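Local coordinates for molinate hydrolase (Gulosibacter molinativorax, PDB 4UB9), which hydrolyses the thiocarbamate herbicide molinate as a zinc-binding member of the amidohydrolase family, probably by cleaving a carbon-nitrogen (non-peptide) bond, at residues Val447-Gln452 / Leu464-Lys469; Ile36-Gly41 / Ile82-Lys87; Pro180-Phe185 / Arg203-Phe208. One frame throughout, in Å; residues are numbered along the deposited sequence.

Contact 1: residues Val447-Gln452 / Leu464-Lys469; sequences VVVLDQ and LSHVVK
A chi1 of 179° on Val449 turns CG1 away from its own N and leaves CG2 beside that nitrogen, against CB of His466, 4.0 Å away; the two side chains lie side by side, and CB of Val449 sits at the edge of the imidazole. Leu464, its CG anti to the carbonyl carbon (chi1 -78°), sends CD2 across the opposite face of the sheet to CD2 of Leu450 at 3.7 Å, and the same methyl meets CB of Val448. Beta-branched valines suit this antiparallel pair: they favour the extended backbone, and their short side chains cover both faces. Val447 and Val468 exchange two backbone bonds, the one from Val468 N to Val447 O measuring 2.8 Å. Nearer Leu464 the register slips by one residue: Val449 O accepts from Ser465 N at 2.8 Å and, weakly, from His466 N at 3.3 Å. This is a classic beta bulge. At the bulge Ser465 OG, and beyond it Asp451 OD1, meet Lys87 NZ, the serine in a probable hydrogen bond, while His466 ND1 bonds to Glu473. The chemistry is thus divided: backbone bonds and aliphatic contacts join the strands, and Asp451 and Ser465 turn to a lysine that would probably favour a charged Asp451.

Contact 2: residues Ile36-Gly41 / Ile82-Lys87; sequences IAIVGG and IDAQGK
Ile82 has the most surface buried here, and its CD1 touches the CD1 atoms of two isoleucines of the neighbouring parallel strand, Ile36 at 3.8 Å and Ile38 at 3.9 Å. Ile38 runs alongside it, whereas Ile36 comes in at a slant; long, branched side chains suit a position that must reach across strands and fill an apolar face. The backbone of Ile82 is held at both ends, its N donating to Ala37 O and its O accepting from Val39 N at 2.8 Å with an N-H...O angle of 171°. Val39 turns to the other face, where a chi1 of -42° sets CG2 between its own N and carbonyl carbon, 3.6 Å from Ile82 O. Its carbonyl O takes the N-H of Ala84 at 2.7 Å. Glycines suit the corner that follows, a G1 beta bulge facing Thr55: Gly40 has a positive phi, and a CB on Gly41 would fall too close to Ala84 CB. Asp83 OD1 closes an Asx turn by accepting from Gln85 N at 3.1 Å, met from above the carboxylate plane, as the chain enters the type II turn Ala84-Lys87. Strand 36-39 lies between strands 81-83 and 55-60, while Ile82 and Ile38 face strands 464-469 and 447-450, respectively.

Contact 3: residues Pro180-Phe185 / Arg203-Phe208; sequences PFTGDF and RMDAMF
Pro180 lays the CD corner of its ring against CD2 of Phe208 at 3.6 Å, the two side chains crossing at about a right angle. A proline suits this place because it offers a compact apolar edge and, though its N lies 3.2 Å from OD1 of Asp205, has no N-H to compete for that oxygen. OD1 therefore takes the next amide, Phe181 N, at 2.8 Å and an N-H...O angle of 160°, through its syn lone pair. With CG anti to its carbonyl carbon (chi1 -77°), Asp205 carries its carboxylate from the side of the helix to the loop backbone. Phe181 then runs beside Met204, whose CB touches the ring edge at CE2, 3.6 Å away and in the ring plane; the flexible methionine fits among helices 111-118 and 122-135, which supply further apolar neighbours. Arg193 links to both segments, pairing with OD2 of Asp205 and donating to Phe181 O. Without the carboxylate, as with an alanine here, Phe181 N-H would probably lack its acceptor and Arg193 its charged mate. The contact fastens the loop after strand 174-175 to helix 198-209, with Thr182 about 12 Å from the zinc ligand His282, side chain to side chain. With one oxygen on an amide and the other on an arginine, the buried carboxylate is likely to stay ionised, a polar tie through otherwise apolar packing.

How the contacts relate
Contacts 1 and 2 adjoin, their centres about 10 Å apart, and bring two beta sheets together: the Lys87 salt bridge joins them at one end, and Ile82 CG2 packs on His466 CD2 between the sheets. Contact 1 is buried, whereas contact 2 is only partly so, with its turn at the surface. Both depend on backbone pairing, antiparallel with a bulge in one and parallel in the other, with aliphatic side chains on the faces. Contact 3 lies across the chain's centre, about 38 Å from contact 1 between centres, and is also buried; there a single side-chain to backbone bond, with apolar packing, takes the place of the ladders of the sheets.

Contact 1: residues Val447-Gln452 / Leu464-Lys469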
loop_
_atom_site.group_PDB
_atom_site.type_symbol
_atom_site.label_atom_id
_atom_site.label_comp_id
_atom_site.label_asym_id
_atom_site.label_seq_id
_atom_site.Cartn_x
_atom_site.Cartn_y
_atom_site.Cartn_z
ATOM N N VAL A 447 17.831 45.973 8.678
ATOM C CA VAL A 447 18.680 45.850 9.869
ATOM C C VAL A 447 17.941 45.127 10.943
ATOM O O VAL A 447 16.725 45.270 11.082
ATOM C CB VAL A 447 19.019 47.240 10.430
ATOM C CG1 VAL A 447 19.811 47.152 11.700
ATOM C CG2 VAL A 447 19.783 48.052 9.401
ATOM N N VAL A 448 18.669 44.310 11.684
ATOM C CA VAL A 448 18.147 43.773 12.908
ATOM C C VAL A 448 19.032 44.149 14.093
ATOM O O VAL A 448 20.243 44.359 13.935
ATOM C CB VAL A 448 17.959 42.260 12.877
ATOM C CG1 VAL A 448 17.096 41.909 11.701
ATOM C CG2 VAL A 448 19.267 41.513 12.835
ATOM N N VAL A 449 18.421 44.188 15.275
ATOM C CA VAL A 449 19.111 44.546 16.496
ATOM C C VAL A 449 18.911 43.446 17.501
ATOM O O VAL A 449 17.770 43.079 17.792
ATOM C CB VAL A 449 18.567 45.869 17.070
ATOM C CG1 VAL A 449 19.289 46.227 18.360
ATOM C CG2 VAL A 449 18.713 47.003 16.059
ATOM N N LEU A 450 20.017 42.931 18.034
ATOM C CA LEU A 450 20.006 41.900 19.060
ATOM C C LEU A 450 20.442 42.433 20.419
ATOM O O LEU A 450 21.259 43.334 20.512
ATOM C CB LEU A 450 20.962 40.787 18.701
ATOM C CG LEU A 450 20.890 40.208 17.299
ATOM C CD1 LEU A 450 21.987 39.177 17.127
ATOM C CD2 LEU A 450 19.545 39.562 17.075
ATOM N N ASP A 451 19.934 41.805 21.471
ATOM C CA ASP A 451 20.251 42.200 22.858
ATOM C C ASP A 451 21.485 41.564 23.411
ATOM O O ASP A 451 22.022 42.020 24.392
ATOM C CB ASP A 451 19.129 41.786 23.797
ATOM C CG ASP A 451 17.928 42.644 23.648
ATOM O OD1 ASP A 451 18.044 43.705 23.013
ATOM O OD2 ASP A 451 16.849 42.239 24.118
ATOM N N GLN A 452 21.890 40.455 22.826
ATOM C CA GLN A 452 23.089 39.798 23.266
ATOM C C GLN A 452 24.002 39.478 22.126
ATOM O O GLN A 452 23.625 39.612 20.966
ATOM C CB GLN A 452 22.751 38.576 24.061
ATOM C CG GLN A 452 22.178 38.973 25.400
ATOM C CD GLN A 452 21.647 37.772 26.125
ATOM O OE1 GLN A 452 22.402 36.903 26.562
ATOM N NE2 GLN A 452 20.343 37.725 26.291
ATOM N N LEU A 464 16.408 38.843 19.358
ATOM C CA LEU A 464 15.927 39.992 18.565
ATOM C C LEU A 464 15.132 41.017 19.351
ATOM O O LEU A 464 14.174 40.670 19.974
ATOM C CB LEU A 464 15.004 39.533 17.451
ATOM C CG LEU A 464 15.650 38.923 16.222
ATOM C CD1 LEU A 464 14.570 38.221 15.403
ATOM C CD2 LEU A 464 16.324 40.010 15.409
ATOM N N SER A 465 15.534 42.272 19.255
ATOM C CA SER A 465 14.836 43.408 19.871
ATOM C C SER A 465 14.135 44.242 18.873
ATOM O O SER A 465 13.102 44.789 19.165
ATOM C CB SER A 465 15.819 44.398 20.514
ATOM O OG SER A 465 16.436 43.827 21.621
ATOM N N HIS A 466 14.747 44.404 17.704
ATOM C CA HIS A 466 14.194 45.262 16.657
ATOM C C HIS A 466 14.423 44.665 15.295
ATOM O O HIS A 466 15.461 44.059 15.022
ATOM C CB HIS A 466 14.796 46.660 16.699
ATOM C CG HIS A 466 14.590 47.350 18.006
ATOM N ND1 HIS A 466 13.519 48.188 18.242
ATOM C CD2 HIS A 466 15.276 47.276 19.173
ATOM C CE1 HIS A 466 13.569 48.613 19.494
ATOM N NE2 HIS A 466 14.618 48.065 20.080
ATOM N N VAL A 467 13.461 44.917 14.410
ATOM C CA VAL A 467 13.553 44.481 13.019
ATOM C C VAL A 467 13.162 45.631 12.126
ATOM O O VAL A 467 12.099 46.204 12.277
ATOM C CB VAL A 467 12.644 43.271 12.718
ATOM C CG1 VAL A 467 12.730 42.905 11.247
ATOM C CG2 VAL A 467 13.015 42.061 13.576
ATOM N N VAL A 468 14.013 45.919 11.159
ATOM C CA VAL A 468 13.814 47.040 10.267
ATOM C C VAL A 468 13.985 46.593 8.821
ATOM O O VAL A 468 14.980 45.933 8.460
ATOM C CB VAL A 468 14.838 48.145 10.526
ATOM C CG1 VAL A 468 14.675 49.297 9.524
ATOM C CG2 VAL A 468 14.693 48.662 11.940
ATOM N N LYS A 469 13.070 47.049 7.985
ATOM C CA LYS A 469 13.078 46.728 6.570
ATOM C C LYS A 469 12.917 47.972 5.730
ATOM O O LYS A 469 11.916 48.652 5.817
ATOM C CB LYS A 469 11.947 45.768 6.232
ATOM C CG LYS A 469 12.086 45.177 4.829
ATOM C CD LYS A 469 10.807 44.535 4.329
ATOM C CE LYS A 469 11.039 44.053 2.909
ATOM N NZ LYS A 469 9.767 43.748 2.230
#

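Contact 2: residues Ile36-Gly41 / Ile82-Lys87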
loop_
_atom_site.group_PDB
_atom_site.type_symbol
_atom_site.label_atom_id
_atom_site.label_comp_id
_atom_site.label_asym_id
_atom_site.label_seq_id
_atom_site.Cartn_x
_atom_site.Cartn_y
_atom_site.Cartn_z
ATOM N N ILE A 36 15.118 56.415 9.300
ATOM C CA ILE A 36 15.337 55.941 10.666
ATOM C C ILE A 36 16.834 55.941 10.982
ATOM O O ILE A 36 17.687 55.886 10.081
ATOM C CB ILE A 36 14.737 54.523 10.888
ATOM C CG1 ILE A 36 14.583 54.183 12.382
ATOM C CG2 ILE A 36 15.598 53.446 10.230
ATOM C CD1 ILE A 36 13.609 53.055 12.686
ATOM N N ALA A 37 17.151 55.984 12.272
ATOM C CA ALA A 37 18.535 55.867 12.721
ATOM C C ALA A 37 18.624 54.888 13.837
ATOM O O ALA A 37 17.818 54.882 14.764
ATOM C CB ALA A 37 19.066 57.203 13.180
ATOM N N ILE A 38 19.652 54.076 13.760
ATOM C CA ILE A 38 19.905 53.004 14.748
ATOM C C ILE A 38 21.157 53.483 15.455
ATOM O O ILE A 38 22.217 53.565 14.836
ATOM C CB ILE A 38 20.184 51.613 14.100
ATOM C CG1 ILE A 38 19.364 51.379 12.805
ATOM C CG2 ILE A 38 19.979 50.499 15.102
ATOM C CD1 ILE A 38 17.872 51.401 12.975
ATOM N N VAL A 39 21.041 53.825 16.724
ATOM C CA VAL A 39 22.142 54.558 17.378
ATOM C C VAL A 39 22.868 53.803 18.502
ATOM O O VAL A 39 22.264 53.227 19.417
ATOM C CB VAL A 39 21.734 55.980 17.870
ATOM C CG1 VAL A 39 20.874 56.678 16.839
ATOM C CG2 VAL A 39 21.023 55.933 19.219
ATOM N N GLY A 40 24.192 53.829 18.398
ATOM C CA GLY A 40 25.063 53.591 19.539
ATOM C C GLY A 40 25.201 52.142 19.911
ATOM O O GLY A 40 25.375 51.793 21.083
ATOM N N GLY A 41 25.183 51.286 18.896
ATOM C CA GLY A 41 25.375 49.844 19.124
ATOM C C GLY A 41 26.649 49.311 18.504
ATOM O O GLY A 41 27.314 49.998 17.737
ATOM N N ILE A 82 16.256 54.301 17.001
ATOM C CA ILE A 82 16.287 53.140 17.853
ATOM C C ILE A 82 17.533 53.248 18.687
ATOM O O ILE A 82 18.640 53.436 18.171
ATOM C CB ILE A 82 16.265 51.824 17.049
ATOM C CG1 ILE A 82 14.871 51.618 16.441
ATOM C CG2 ILE A 82 16.621 50.626 17.918
ATOM C CD1 ILE A 82 14.825 50.569 15.332
ATOM N N ASP A 83 17.353 53.034 19.972
ATOM C CA ASP A 83 18.454 53.068 20.877
ATOM C C ASP A 83 19.129 51.701 20.948
ATOM O O ASP A 83 18.648 50.786 21.614
ATOM C CB ASP A 83 17.990 53.502 22.269
ATOM C CG ASP A 83 19.132 53.544 23.280
ATOM O OD1 ASP A 83 20.317 53.636 22.872
ATOM O OD2 ASP A 83 18.837 53.498 24.490
ATOM N N ALA A 84 20.307 51.619 20.368
ATOM C CA ALA A 84 21.056 50.385 20.334
ATOM C C ALA A 84 22.130 50.231 21.416
ATOM O O ALA A 84 22.919 49.314 21.367
ATOM C CB ALA A 84 21.643 50.178 18.948
ATOM N N GLN A 85 22.153 51.124 22.390
ATOM C CA GLN A 85 23.192 51.092 23.401
ATOM C C GLN A 85 23.168 49.747 24.080
ATOM O O GLN A 85 22.131 49.286 24.501
ATOM C CB GLN A 85 22.913 52.161 24.455
ATOM C CG GLN A 85 24.005 53.203 24.656
ATOM C CD GLN A 85 24.356 53.437 26.122
ATOM O OE1 GLN A 85 23.495 53.468 26.997
ATOM N NE2 GLN A 85 25.634 53.605 26.391
ATOM N N GLY A 86 24.333 49.134 24.207
ATOM C CA GLY A 86 24.451 47.817 24.797
ATOM C C GLY A 86 23.972 46.686 23.916
ATOM O O GLY A 86 23.788 45.580 24.356
ATOM N N LYS A 87 23.796 46.982 22.650
ATOM C CA LYS A 87 23.174 46.063 21.730
ATOM C C LYS A 87 23.980 45.866 20.457
ATOM O O LYS A 87 24.920 46.579 20.171
ATOM C CB LYS A 87 21.756 46.512 21.415
ATOM C CG LYS A 87 20.820 46.322 22.590
ATOM C CD LYS A 87 19.420 46.825 22.321
ATOM C CE LYS A 87 18.596 46.785 23.592
ATOM N NZ LYS A 87 17.250 46.213 23.380
#

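Contact 3: residues Pro180-Phe185 / Arg203-Phe208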
loop_
_atom_site.group_PDB
_atom_site.type_symbol
_atom_site.label_atom_id
_atom_site.label_comp_id
_atom_site.label_asym_id
_atom_site.label_seq_id
_atom_site.Cartn_x
_atom_site.Cartn_y
_atom_site.Cartn_z
ATOM N N PRO A 180 3.766 17.755 -6.546
ATOM C CA PRO A 180 3.574 17.101 -5.229
ATOM C C PRO A 180 2.748 15.838 -5.254
ATOM O O PRO A 180 2.778 15.097 -4.282
ATOM C CB PRO A 180 2.882 18.171 -4.387
ATOM C CG PRO A 180 2.262 19.106 -5.397
ATOM C CD PRO A 180 3.176 19.099 -6.584
ATOM N N PHE A 181 2.038 15.547 -6.335
ATOM C CA PHE A 181 1.268 14.271 -6.380
ATOM C C PHE A 181 1.845 13.295 -7.418
ATOM O O PHE A 181 1.193 12.456 -7.969
ATOM C CB PHE A 181 -0.194 14.549 -6.510
ATOM C CG PHE A 181 -0.683 15.395 -5.389
ATOM C CD1 PHE A 181 -0.627 14.906 -4.096
ATOM C CD2 PHE A 181 -1.069 16.719 -5.592
ATOM C CE1 PHE A 181 -1.004 15.711 -3.033
ATOM C CE2 PHE A 181 -1.432 17.505 -4.535
ATOM C CZ PHE A 181 -1.407 16.995 -3.256
ATOM N N THR A 182 3.145 13.351 -7.467
ATOM C CA THR A 182 3.989 12.662 -8.408
ATOM C C THR A 182 4.899 11.728 -7.586
ATOM O O THR A 182 4.919 11.773 -6.374
ATOM C CB THR A 182 4.782 13.787 -9.086
ATOM O OG1 THR A 182 4.224 14.057 -10.357
ATOM C CG2 THR A 182 6.172 13.535 -9.145
ATOM N N GLY A 183 5.656 10.891 -8.255
ATOM C CA GLY A 183 6.623 10.006 -7.595
ATOM C C GLY A 183 7.678 10.713 -6.780
ATOM O O GLY A 183 8.246 10.156 -5.814
ATOM N N ASP A 184 7.999 11.901 -7.228
ATOM C CA ASP A 184 8.927 12.763 -6.514
ATOM C C ASP A 184 8.549 13.125 -5.046
ATOM O O ASP A 184 9.399 13.564 -4.287
ATOM C CB ASP A 184 9.169 14.014 -7.323
ATOM C CG ASP A 184 9.960 13.734 -8.593
ATOM O OD1 ASP A 184 10.973 13.064 -8.534
ATOM O OD2 ASP A 184 9.599 14.219 -9.647
ATOM N N PHE A 185 7.296 12.921 -4.656
ATOM C CA PHE A 185 6.883 13.179 -3.284
ATOM C C PHE A 185 6.194 11.985 -2.663
ATOM O O PHE A 185 5.646 12.086 -1.617
ATOM C CB PHE A 185 5.951 14.374 -3.231
ATOM C CG PHE A 185 6.623 15.676 -3.559
ATOM C CD1 PHE A 185 6.939 15.992 -4.865
ATOM C CD2 PHE A 185 6.915 16.591 -2.552
ATOM C CE1 PHE A 185 7.505 17.212 -5.170
ATOM C CE2 PHE A 185 7.502 17.795 -2.840
ATOM C CZ PHE A 185 7.823 18.110 -4.156
ATOM N N ARG A 203 -4.593 19.155 -11.085
ATOM C CA ARG A 203 -4.632 20.634 -11.031
ATOM C C ARG A 203 -3.482 21.170 -10.164
ATOM O O ARG A 203 -2.861 22.170 -10.481
ATOM C CB ARG A 203 -6.002 21.112 -10.513
ATOM C CG ARG A 203 -6.129 22.636 -10.427
ATOM C CD ARG A 203 -7.547 23.074 -10.276
ATOM N NE ARG A 203 -8.089 22.813 -8.937
ATOM C CZ ARG A 203 -9.047 21.930 -8.636
ATOM N NH1 ARG A 203 -9.538 21.086 -9.537
ATOM N NH2 ARG A 203 -9.496 21.842 -7.386
ATOM N N MET A 204 -3.183 20.457 -9.089
ATOM C CA MET A 204 -2.095 20.859 -8.197
ATOM C C MET A 204 -0.744 20.614 -8.833
ATOM O O MET A 204 0.143 21.480 -8.795
ATOM C CB MET A 204 -2.153 20.109 -6.864
ATOM C CG MET A 204 -3.358 20.438 -6.001
ATOM S SD MET A 204 -3.439 22.165 -5.459
ATOM C CE MET A 204 -4.514 22.898 -6.685
ATOM N N ASP A 205 -0.561 19.440 -9.411
ATOM C CA ASP A 205 0.697 19.196 -10.131
ATOM C C ASP A 205 0.947 20.267 -11.208
ATOM O O ASP A 205 2.082 20.730 -11.391
ATOM C CB ASP A 205 0.710 17.804 -10.758
ATOM C CG ASP A 205 0.994 16.709 -9.696
ATOM O OD1 ASP A 205 1.423 17.077 -8.568
ATOM O OD2 ASP A 205 0.817 15.500 -9.985
ATOM N N ALA A 206 -0.097 20.647 -11.937
ATOM C CA ALA A 206 0.080 21.638 -13.035
ATOM C C ALA A 206 0.483 23.005 -12.520
ATOM O O ALA A 206 1.328 23.675 -13.109
ATOM C CB ALA A 206 -1.171 21.749 -13.859
ATOM N N MET A 207 -0.042 23.417 -11.385
ATOM C CA MET A 207 0.366 24.746 -10.878
ATOM C C MET A 207 1.800 24.777 -10.295
ATOM O O MET A 207 2.434 25.833 -10.254
ATOM C CB MET A 207 -0.662 25.355 -9.923
ATOM C CG MET A 207 -0.660 24.850 -8.503
ATOM S SD MET A 207 -1.590 25.965 -7.410
ATOM C CE MET A 207 -1.077 25.147 -5.883
ATOM N N PHE A 208 2.335 23.635 -9.875
ATOM C CA PHE A 208 3.758 23.574 -9.504
ATOM C C PHE A 208 4.705 23.361 -10.693
ATOM O O PHE A 208 5.764 23.983 -10.780
ATOM C CB PHE A 208 4.008 22.490 -8.440
ATOM C CG PHE A 208 3.561 22.904 -7.080
ATOM C CD1 PHE A 208 4.380 23.673 -6.268
ATOM C CD2 PHE A 208 2.293 22.593 -6.638
ATOM C CE1 PHE A 208 3.954 24.071 -5.012
ATOM C CE2 PHE A 208 1.861 22.990 -5.398
ATOM C CZ PHE A 208 2.687 23.724 -4.573
#